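Local coordinates for SusD superfamily protein (Bacteroides fragilis NCTC 9343, PDB 3NQP), which probably binds glycans at the bacterial outer membrane, as other SusD-family lipoproteins do, for uptake through a partner transporter, at residues K33-A38 with A125-D130; I269-G274 with G375-Y380. All coordinates share one frame; numbering follows the deposited sequence. Where two conformers were deposited one is given.

Contact 1. Residues K33-A38 with A125-D130; sequences KHLRDA and AFYYFD. With EDO (1,2-ethanediol), chain G.
Leu35 and Tyr127 meet between two helices of the alpha-helical, TPR-related scaffold of the SusD fold, an instance of wide helix packing bridged by a long aromatic side chain. The segments 33-37 and 125-130 run nearly parallel, at 20°, but their axes come no closer than 12.8 Å, a gap bridged by side chains. Tyr127 does most of the spanning: with CG beside its backbone N and anti to the carbonyl carbon (chi1 -78°), the ring reaches out until its hydroxyl lies against the backbone of the other helix, OH standing 3.2 Å from Leu35 CA. No hydrogen bond joins the two segments, and the hydroxyl meets Leu35 through carbon atoms.

The leucine side chain runs slantwise past the phenol, and its CD1 branch makes the apolar contact, 3.6 Å from Tyr127 CZ. The same methyl reaches a second ring, with Leu35 CD1 3.8 Å from Phe126 CE2; it therefore touches two aromatic residues that are consecutive on helix 110-135, meeting each ring obliquely. Phe126 CD2 lies above one face of the Tyr127 ring, offset toward its rim. Arg91 of helix 89-102 touches Tyr127 and Ala38 and hydrogen-bonds His34 O, tying a third helix to the junction. The methyl of Ala38 approaches the edge of the phenol near its plane, CB lying 4.4 Å from Tyr127 CE1.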
ATOM      1  N   LYS A  33      -8.550 -14.552   5.542  1.00 17.10           N
ATOM      2  CA  LYS A  33      -8.302 -15.058   4.202  1.00 15.08           C
ATOM      3  C   LYS A  33      -9.058 -14.174   3.184  1.00 15.11           C
ATOM      4  O   LYS A  33      -8.610 -13.985   2.067  1.00 13.95           O
ATOM      5  CB  LYS A  33      -8.690 -16.528   4.076  1.00 17.71           C
ATOM      6  CG  LYS A  33      -7.822 -17.465   4.990  1.00 19.00           C
ATOM      7  CD  LYS A  33      -7.925 -18.926   4.608  1.00 31.17           C
ATOM      8  CE  LYS A  33      -7.055 -19.855   5.519  1.00 40.72           C
ATOM      9  NZ  LYS A  33      -5.959 -19.137   6.309  1.00 37.60           N
ATOM     10  N   HIS A  34     -10.207 -13.644   3.574  0.50 14.36           N
ATOM     11  CA  HIS A  34     -10.943 -12.739   2.700  0.50 13.45           C
ATOM     12  C   HIS A  34     -10.197 -11.419   2.608  0.50 13.96           C
ATOM     13  O   HIS A  34     -10.262 -10.727   1.586  0.50 12.85           O
ATOM     14  CB  HIS A  34     -12.367 -12.498   3.225  0.50 14.42           C
ATOM     15  CG  HIS A  34     -13.336 -13.591   2.891  0.50 17.48           C
ATOM     16  ND1 HIS A  34     -14.275 -14.057   3.792  0.50 24.25           N
ATOM     17  CD2 HIS A  34     -13.521 -14.306   1.759  0.50 23.18           C
ATOM     18  CE1 HIS A  34     -14.990 -15.015   3.231  0.50 20.39           C
ATOM     19  NE2 HIS A  34     -14.555 -15.186   1.995  0.50 20.00           N
ATOM     20  N   LEU A  35      -9.502 -11.053   3.683  1.00 11.50           N
ATOM     21  CA  LEU A  35      -8.679  -9.862   3.664  1.00 12.02           C
ATOM     22  C   LEU A  35      -7.502 -10.138   2.708  1.00 12.72           C
ATOM     23  O   LEU A  35      -7.156  -9.267   1.911  1.00 11.38           O
ATOM     24  CB  LEU A  35      -8.156  -9.510   5.050  1.00 13.10           C
ATOM     25  CG  LEU A  35      -7.239  -8.318   5.216  1.00 14.26           C
ATOM     26  CD1 LEU A  35      -8.055  -7.021   4.926  1.00 11.41           C
ATOM     27  CD2 LEU A  35      -6.610  -8.312   6.602  1.00 13.40           C
ATOM     28  N   ARG A  36      -6.889 -11.323   2.808  1.00 10.72           N
ATOM     29  CA  ARG A  36      -5.818 -11.698   1.884  1.00 11.40           C
ATOM     30  C   ARG A  36      -6.290 -11.536   0.429  1.00 13.98           C
ATOM     31  O   ARG A  36      -5.564 -10.998  -0.429  1.00 15.19           O
ATOM     32  CB  ARG A  36      -5.398 -13.148   2.120  1.00 11.22           C
ATOM     33  CG  ARG A  36      -4.389 -13.699   1.132  1.00 14.24           C
ATOM     34  CD  ARG A  36      -4.370 -15.222   1.110  1.00 10.99           C
ATOM     35  NE  ARG A  36      -5.651 -15.730   0.633  1.00 19.71           N
ATOM     36  CZ  ARG A  36      -6.192 -16.883   0.977  1.00 20.77           C
ATOM     37  NH1 ARG A  36      -5.579 -17.715   1.812  1.00 21.90           N
ATOM     38  NH2 ARG A  36      -7.369 -17.188   0.478  1.00 22.46           N
ATOM     39  N   ASP A  37      -7.498 -12.018   0.156  1.00 10.63           N
ATOM     40  CA  ASP A  37      -8.056 -11.955  -1.186  1.00 15.23           C
ATOM     41  C   ASP A  37      -8.273 -10.512  -1.689  1.00 14.71           C
ATOM     42  O   ASP A  37      -8.336 -10.295  -2.882  1.00 15.81           O
ATOM     43  CB  ASP A  37      -9.409 -12.697  -1.253  1.00 13.71           C
ATOM     44  CG  ASP A  37      -9.275 -14.216  -1.083  1.00 17.10           C
ATOM     45  OD1 ASP A  37      -8.152 -14.749  -1.097  1.00 16.73           O
ATOM     46  OD2 ASP A  37     -10.314 -14.856  -0.889  1.00 21.31           O
ATOM     47  N   ALA A  38      -8.393  -9.549  -0.787  1.00 12.53           N
ATOM     48  CA  ALA A  38      -8.484  -8.114  -1.190  1.00 13.02           C
ATOM     49  C   ALA A  38      -7.154  -7.379  -1.198  1.00 11.11           C
ATOM     50  O   ALA A  38      -7.110  -6.168  -1.496  1.00 12.49           O
ATOM     51  CB  ALA A  38      -9.461  -7.390  -0.284  1.00 12.28           C
ATOM     52  N   ALA A 125     -12.573  -0.609  10.313  1.00 12.26           N
ATOM     53  CA  ALA A 125     -11.931   0.667  10.032  1.00 12.53           C
ATOM     54  C   ALA A 125     -11.062   0.595   8.759  1.00 12.06           C
ATOM     55  O   ALA A 125     -11.036   1.513   7.954  1.00 10.90           O
ATOM     56  CB  ALA A 125     -11.043   1.101  11.220  1.00 11.38           C
ATOM     57  N   PHE A 126     -10.274  -0.468   8.653  1.00 11.65           N
ATOM     58  CA  PHE A 126      -9.366  -0.631   7.545  1.00 14.50           C
ATOM     59  C   PHE A 126     -10.109  -0.577   6.213  1.00 12.28           C
ATOM     60  O   PHE A 126      -9.715   0.144   5.309  1.00 12.43           O
ATOM     61  CB  PHE A 126      -8.616  -1.947   7.686  1.00 13.45           C
ATOM     62  CG  PHE A 126      -7.745  -2.264   6.525  1.00 11.58           C
ATOM     63  CD1 PHE A 126      -6.458  -1.779   6.472  1.00 17.27           C
ATOM     64  CD2 PHE A 126      -8.207  -3.053   5.499  1.00 19.13           C
ATOM     65  CE1 PHE A 126      -5.650  -2.071   5.414  1.00 14.89           C
ATOM     66  CE2 PHE A 126      -7.402  -3.357   4.422  1.00 21.81           C
ATOM     67  CZ  PHE A 126      -6.112  -2.855   4.382  1.00 17.56           C
ATOM     68  N   TYR A 127     -11.155  -1.377   6.090  1.00 11.19           N
ATOM     69  CA  TYR A 127     -11.902  -1.431   4.864  1.00 13.66           C
ATOM     70  C   TYR A 127     -12.587  -0.091   4.605  1.00 13.23           C
ATOM     71  O   TYR A 127     -12.530   0.431   3.512  1.00  9.46           O
ATOM     72  CB  TYR A 127     -12.950  -2.535   4.911  1.00 13.29           C
ATOM     73  CG  TYR A 127     -12.419  -3.944   4.685  1.00 14.02           C
ATOM     74  CD1 TYR A 127     -11.731  -4.297   3.515  1.00 13.01           C
ATOM     75  CD2 TYR A 127     -12.653  -4.940   5.611  1.00 18.36           C
ATOM     76  CE1 TYR A 127     -11.276  -5.622   3.294  1.00 18.27           C
ATOM     77  CE2 TYR A 127     -12.218  -6.262   5.391  1.00 18.22           C
ATOM     78  CZ  TYR A 127     -11.552  -6.603   4.247  1.00 18.38           C
ATOM     79  OH  TYR A 127     -11.154  -7.925   4.075  1.00 15.03           O
ATOM     80  N   TYR A 128     -13.217   0.481   5.618  1.00 10.39           N
ATOM     81  CA  TYR A 128     -13.907   1.747   5.382  1.00 12.17           C
ATOM     82  C   TYR A 128     -12.968   2.904   5.030  1.00 11.41           C
ATOM     83  O   TYR A 128     -13.390   3.854   4.380  1.00 16.72           O
ATOM     84  CB  TYR A 128     -14.839   2.107   6.552  1.00 12.20           C
ATOM     85  CG  TYR A 128     -16.234   1.509   6.366  1.00  9.23           C
ATOM     86  CD1 TYR A 128     -17.086   1.948   5.346  1.00 17.30           C
ATOM     87  CD2 TYR A 128     -16.670   0.509   7.171  1.00 11.11           C
ATOM     88  CE1 TYR A 128     -18.359   1.384   5.151  1.00 16.10           C
ATOM     89  CE2 TYR A 128     -17.959  -0.043   7.020  1.00 13.05           C
ATOM     90  CZ  TYR A 128     -18.798   0.398   6.013  1.00 21.96           C
ATOM     91  OH  TYR A 128     -20.069  -0.159   5.884  1.00 20.58           O
ATOM     92  N   PHE A 129     -11.710   2.831   5.457  1.00 11.53           N
ATOM     93  CA  PHE A 129     -10.725   3.881   5.169  1.00 13.06           C
ATOM     94  C   PHE A 129     -10.276   3.798   3.698  1.00 11.88           C
ATOM     95  O   PHE A 129     -10.079   4.844   3.060  1.00 12.70           O
ATOM     96  CB  PHE A 129      -9.540   3.798   6.142  1.00 12.17           C
ATOM     97  CG  PHE A 129      -8.482   4.874   5.957  1.00  9.60           C
ATOM     98  CD1 PHE A 129      -8.811   6.208   5.855  1.00 13.19           C
ATOM     99  CD2 PHE A 129      -7.130   4.522   5.915  1.00 13.51           C
ATOM    100  CE1 PHE A 129      -7.829   7.175   5.713  1.00 12.65           C
ATOM    101  CE2 PHE A 129      -6.143   5.464   5.770  1.00 12.23           C
ATOM    102  CZ  PHE A 129      -6.497   6.822   5.675  1.00 17.55           C
ATOM    103  N   ASP A 130     -10.125   2.590   3.153  1.00 12.70           N
ATOM    104  CA  ASP A 130      -9.951   2.443   1.691  1.00  9.61           C
ATOM    105  C   ASP A 130     -11.185   3.037   0.968  1.00 12.36           C
ATOM    106  O   ASP A 130     -11.029   3.832   0.011  1.00 10.13           O
ATOM    107  CB  ASP A 130      -9.721   1.003   1.281  1.00 12.06           C
ATOM    108  CG  ASP A 130      -8.218   0.583   1.316  1.00 15.23           C
ATOM    109  OD1 ASP A 130      -7.364   1.369   1.776  1.00 16.59           O
ATOM    110  OD2 ASP A 130      -7.931  -0.548   0.900  1.00 15.88           O
TER
HETATM  111  C1  EDO G1007      -3.104 -17.164   7.473  1.00 41.99           C
HETATM  112  O1  EDO G1007      -3.662 -17.658   6.238  1.00 45.18           O
HETATM  113  C2  EDO G1007      -3.961 -16.021   8.003  1.00 38.78           C
HETATM  114  O2  EDO G1007      -5.253 -16.554   8.329  1.00 46.66           O

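Contact 2. Residues I269-G274 with G375-Y380; sequences IRFLEG and GDYIFY
Ile269 and Tyr377 form an antiparallel hydrogen-bonded pair, Ile269 N to Tyr377 O at 2.7 Å and Tyr377 N to Ile269 O at 2.9 Å, at one end of a two-stranded ribbon in the SusD-family region. A classic beta bulge lies farther along, where Phe379 and Tyr380 both face Phe267.

Past the pair, the carboxylate of Asp376 takes over the bonding. Its OD2 forms a salt bridge with Arg270, accepting NE at 2.8 Å through the syn lone pair, with the two planar groups only 14° from coplanar; NH2 adds a weak second bond. Bends at chi2 and chi3 fold the arginine chain back to this position, although its CB points away. Asp376 OD1 accepts Phe271 N from above the carboxylate plane and also pairs with Lys260, so two cationic side chains would probably stabilise the charged form.

Among the apolar groups, Phe271 turns its edge to the face of Tyr377 in an offset edge-to-face pair, centroids 5.7 Å apart and planes at 75°. The Tyr377 hydroxyl is bonded to Asn280. Ile269 sets CG1 over one face of Phe379, in a CH-pi contact 3.9 Å from the ring centroid.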
ATOM      1  N   ILE A 269      -0.061  -9.674   4.998  1.00 11.67           N
ATOM      2  CA  ILE A 269      -0.947 -10.683   4.463  1.00 10.70           C
ATOM      3  C   ILE A 269      -0.116 -11.934   4.109  1.00 12.71           C
ATOM      4  O   ILE A 269       0.818 -11.856   3.332  1.00  9.00           O
ATOM      5  CB  ILE A 269      -1.641 -10.180   3.184  1.00 11.54           C
ATOM      6  CG1 ILE A 269      -2.567  -8.977   3.490  1.00 12.99           C
ATOM      7  CG2 ILE A 269      -2.382 -11.311   2.460  1.00  9.31           C
ATOM      8  CD1 ILE A 269      -3.717  -9.265   4.456  1.00 11.98           C
ATOM      9  N   ARG A 270      -0.487 -13.065   4.674  1.00 13.22           N
ATOM     10  CA  ARG A 270       0.186 -14.365   4.452  1.00 13.66           C
ATOM     11  C   ARG A 270      -0.265 -15.056   3.171  1.00 12.18           C
ATOM     12  O   ARG A 270      -1.449 -15.376   2.999  1.00 12.58           O
ATOM     13  CB  ARG A 270      -0.064 -15.279   5.674  1.00 14.05           C
ATOM     14  CG  ARG A 270       0.563 -16.714   5.622  1.00 17.26           C
ATOM     15  CD  ARG A 270       2.087 -16.691   5.328  1.00 21.16           C
ATOM     16  NE  ARG A 270       2.884 -15.804   6.185  1.00 20.81           N
ATOM     17  CZ  ARG A 270       3.293 -16.090   7.409  1.00 27.76           C
ATOM     18  NH1 ARG A 270       2.973 -17.251   7.993  1.00 34.21           N
ATOM     19  NH2 ARG A 270       3.981 -15.188   8.081  1.00 22.38           N
ATOM     20  N   PHE A 271       0.693 -15.265   2.258  1.00 12.87           N
ATOM     21  CA  PHE A 271       0.507 -16.124   1.107  1.00 13.06           C
ATOM     22  C   PHE A 271       1.321 -17.379   1.439  1.00 15.26           C
ATOM     23  O   PHE A 271       2.361 -17.283   2.076  1.00 17.09           O
ATOM     24  CB  PHE A 271       0.944 -15.408  -0.199  1.00 13.11           C
ATOM     25  CG  PHE A 271      -0.085 -14.378  -0.672  1.00 15.47           C
ATOM     26  CD1 PHE A 271      -1.279 -14.787  -1.278  1.00 19.23           C
ATOM     27  CD2 PHE A 271       0.098 -13.042  -0.447  1.00 13.68           C
ATOM     28  CE1 PHE A 271      -2.245 -13.870  -1.661  1.00 15.05           C
ATOM     29  CE2 PHE A 271      -0.850 -12.123  -0.800  1.00  9.34           C
ATOM     30  CZ  PHE A 271      -2.039 -12.530  -1.422  1.00 18.34           C
ATOM     31  N   LEU A 272       0.800 -18.550   1.082  1.00 16.42           N
ATOM     32  CA  LEU A 272       1.363 -19.837   1.522  1.00 20.01           C
ATOM     33  C   LEU A 272       1.264 -20.831   0.378  1.00 16.17           C
ATOM     34  O   LEU A 272       0.187 -21.025  -0.172  1.00 13.68           O
ATOM     35  CB  LEU A 272       0.589 -20.355   2.745  1.00 20.25           C
ATOM     36  CG  LEU A 272       0.965 -21.678   3.426  1.00 26.60           C
ATOM     37  CD1 LEU A 272       2.408 -21.628   3.999  1.00 21.72           C
ATOM     38  CD2 LEU A 272      -0.061 -22.042   4.517  1.00 21.39           C
ATOM     39  N   GLU A 273       2.399 -21.387  -0.035  1.00 15.70           N
ATOM     40  CA  GLU A 273       2.408 -22.443  -1.050  1.00 17.13           C
ATOM     41  C   GLU A 273       1.364 -23.504  -0.726  1.00 18.20           C
ATOM     42  O   GLU A 273       1.186 -23.893   0.419  1.00 18.57           O
ATOM     43  CB  GLU A 273       3.781 -23.080  -1.168  1.00 17.65           C
ATOM     44  CG  GLU A 273       3.891 -24.140  -2.248  1.00 19.50           C
ATOM     45  CD  GLU A 273       5.309 -24.669  -2.401  1.00 15.19           C
ATOM     46  OE1 GLU A 273       6.221 -24.230  -1.684  1.00 17.12           O
ATOM     47  OE2 GLU A 273       5.515 -25.499  -3.275  1.00 19.32           O
ATOM     48  N   GLY A 274       0.629 -23.913  -1.746  1.00 21.72           N
ATOM     49  CA  GLY A 274      -0.428 -24.886  -1.564  1.00 22.96           C
ATOM     50  C   GLY A 274      -1.731 -24.365  -1.032  1.00 24.25           C
ATOM     51  O   GLY A 274      -2.662 -25.144  -0.886  1.00 24.93           O
ATOM     52  N   GLY A 375       5.340 -14.580  -1.690  1.00 13.53           N
ATOM     53  CA  GLY A 375       5.774 -13.410  -0.926  1.00 13.81           C
ATOM     54  C   GLY A 375       4.597 -12.798  -0.147  1.00 13.28           C
ATOM     55  O   GLY A 375       3.513 -12.675  -0.688  1.00 12.33           O
ATOM     56  N   ASP A 376       4.780 -12.459   1.121  1.00 12.87           N
ATOM     57  CA  ASP A 376       3.662 -11.904   1.903  1.00 11.09           C
ATOM     58  C   ASP A 376       3.418 -10.467   1.468  1.00 11.08           C
ATOM     59  O   ASP A 376       4.353  -9.771   1.022  1.00 12.66           O
ATOM     60  CB  ASP A 376       3.980 -11.901   3.404  1.00 14.13           C
ATOM     61  CG  ASP A 376       3.770 -13.272   4.086  1.00 13.92           C
ATOM     62  OD1 ASP A 376       3.372 -14.248   3.400  1.00 11.78           O
ATOM     63  OD2 ASP A 376       4.024 -13.337   5.334  1.00 12.49           O
ATOM     64  N   TYR A 377       2.165 -10.016   1.560  1.00  9.57           N
ATOM     65  CA  TYR A 377       1.855  -8.611   1.234  1.00 10.27           C
ATOM     66  C   TYR A 377       1.928  -7.743   2.510  1.00 11.51           C
ATOM     67  O   TYR A 377       1.010  -7.764   3.342  1.00 11.49           O
ATOM     68  CB  TYR A 377       0.476  -8.522   0.516  1.00 10.61           C
ATOM     69  CG  TYR A 377       0.577  -8.364  -0.989  1.00  8.45           C
ATOM     70  CD1 TYR A 377       1.386  -9.201  -1.751  1.00 12.35           C
ATOM     71  CD2 TYR A 377      -0.059  -7.323  -1.646  1.00 12.19           C
ATOM     72  CE1 TYR A 377       1.495  -9.032  -3.109  1.00  7.31           C
ATOM     73  CE2 TYR A 377       0.086  -7.134  -2.996  1.00 12.14           C
ATOM     74  CZ  TYR A 377       0.849  -7.972  -3.726  1.00 10.24           C
ATOM     75  OH  TYR A 377       0.993  -7.729  -5.069  1.00 11.51           O
ATOM     76  N   ILE A 378       3.024  -7.003   2.677  1.00 11.28           N
ATOM     77  CA  ILE A 378       3.241  -6.216   3.916  1.00 10.72           C
ATOM     78  C   ILE A 378       2.397  -4.975   3.785  1.00 14.47           C
ATOM     79  O   ILE A 378       2.502  -4.289   2.761  1.00 11.24           O
ATOM     80  CB  ILE A 378       4.728  -5.792   4.067  1.00 11.38           C
ATOM     81  CG1 ILE A 378       5.608  -7.047   4.066  1.00 10.94           C
ATOM     82  CG2 ILE A 378       4.890  -4.856   5.315  1.00  6.77           C
ATOM     83  CD1 ILE A 378       7.116  -6.849   3.968  1.00 11.24           C
ATOM     84  N   PHE A 379       1.529  -4.721   4.769  1.00 12.61           N
ATOM     85  CA  PHE A 379       0.738  -3.512   4.832  1.00 11.30           C
ATOM     86  C   PHE A 379       1.427  -2.443   5.683  1.00 11.40           C
ATOM     87  O   PHE A 379       1.413  -1.291   5.304  1.00 10.65           O
ATOM     88  CB  PHE A 379      -0.657  -3.799   5.414  1.00 12.11           C
ATOM     89  CG  PHE A 379      -1.593  -4.486   4.472  1.00 14.21           C
ATOM     90  CD1 PHE A 379      -1.216  -4.871   3.197  1.00 14.24           C
ATOM     91  CD2 PHE A 379      -2.869  -4.772   4.900  1.00 13.94           C
ATOM     92  CE1 PHE A 379      -2.133  -5.492   2.347  1.00 11.35           C
ATOM     93  CE2 PHE A 379      -3.785  -5.380   4.061  1.00 15.94           C
ATOM     94  CZ  PHE A 379      -3.431  -5.739   2.800  1.00 10.34           C
ATOM     95  N   TYR A 380       2.013  -2.814   6.825  1.00 11.25           N
ATOM     96  CA  TYR A 380       2.773  -1.855   7.641  1.00 10.94           C
ATOM     97  C   TYR A 380       4.105  -2.468   8.048  1.00 13.28           C
ATOM     98  O   TYR A 380       4.102  -3.577   8.567  1.00 11.84           O
ATOM     99  CB  TYR A 380       2.045  -1.488   8.911  1.00 13.70           C
ATOM    100  CG  TYR A 380       0.725  -0.851   8.694  1.00 11.51           C
ATOM    101  CD1 TYR A 380       0.649   0.424   8.113  1.00 11.94           C
ATOM    102  CD2 TYR A 380      -0.455  -1.500   9.010  1.00 13.66           C
ATOM    103  CE1 TYR A 380      -0.523   1.039   7.896  1.00 12.47           C
ATOM    104  CE2 TYR A 380      -1.692  -0.861   8.785  1.00 19.20           C
ATOM    105  CZ  TYR A 380      -1.712   0.409   8.215  1.00 22.56           C
ATOM    106  OH  TYR A 380      -2.886   1.104   7.976  1.00 20.72           O
TER

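In the fold
Both contacts are buried, yet they illustrate two ways of joining distant chain segments. Contact 1 joins helices 21-37 and 110-135 without any hydrogen bond between the two segments, mainly through side chains, whereas contact 2 joins extended segments through backbone hydrogen bonds and a salt bridge as well as rings. Their centres lie about 14 Å apart and they follow one another along the chain. The two are nevertheless continuous: the rings of Phe126 and Phe379 meet with their planes about 10° apart, and Leu35 touches Ile269. Arg36, on the side of its helix turned from contact 1, lays its aliphatic part against contact 2, with CG 3.4 Å from Ile269 CG2.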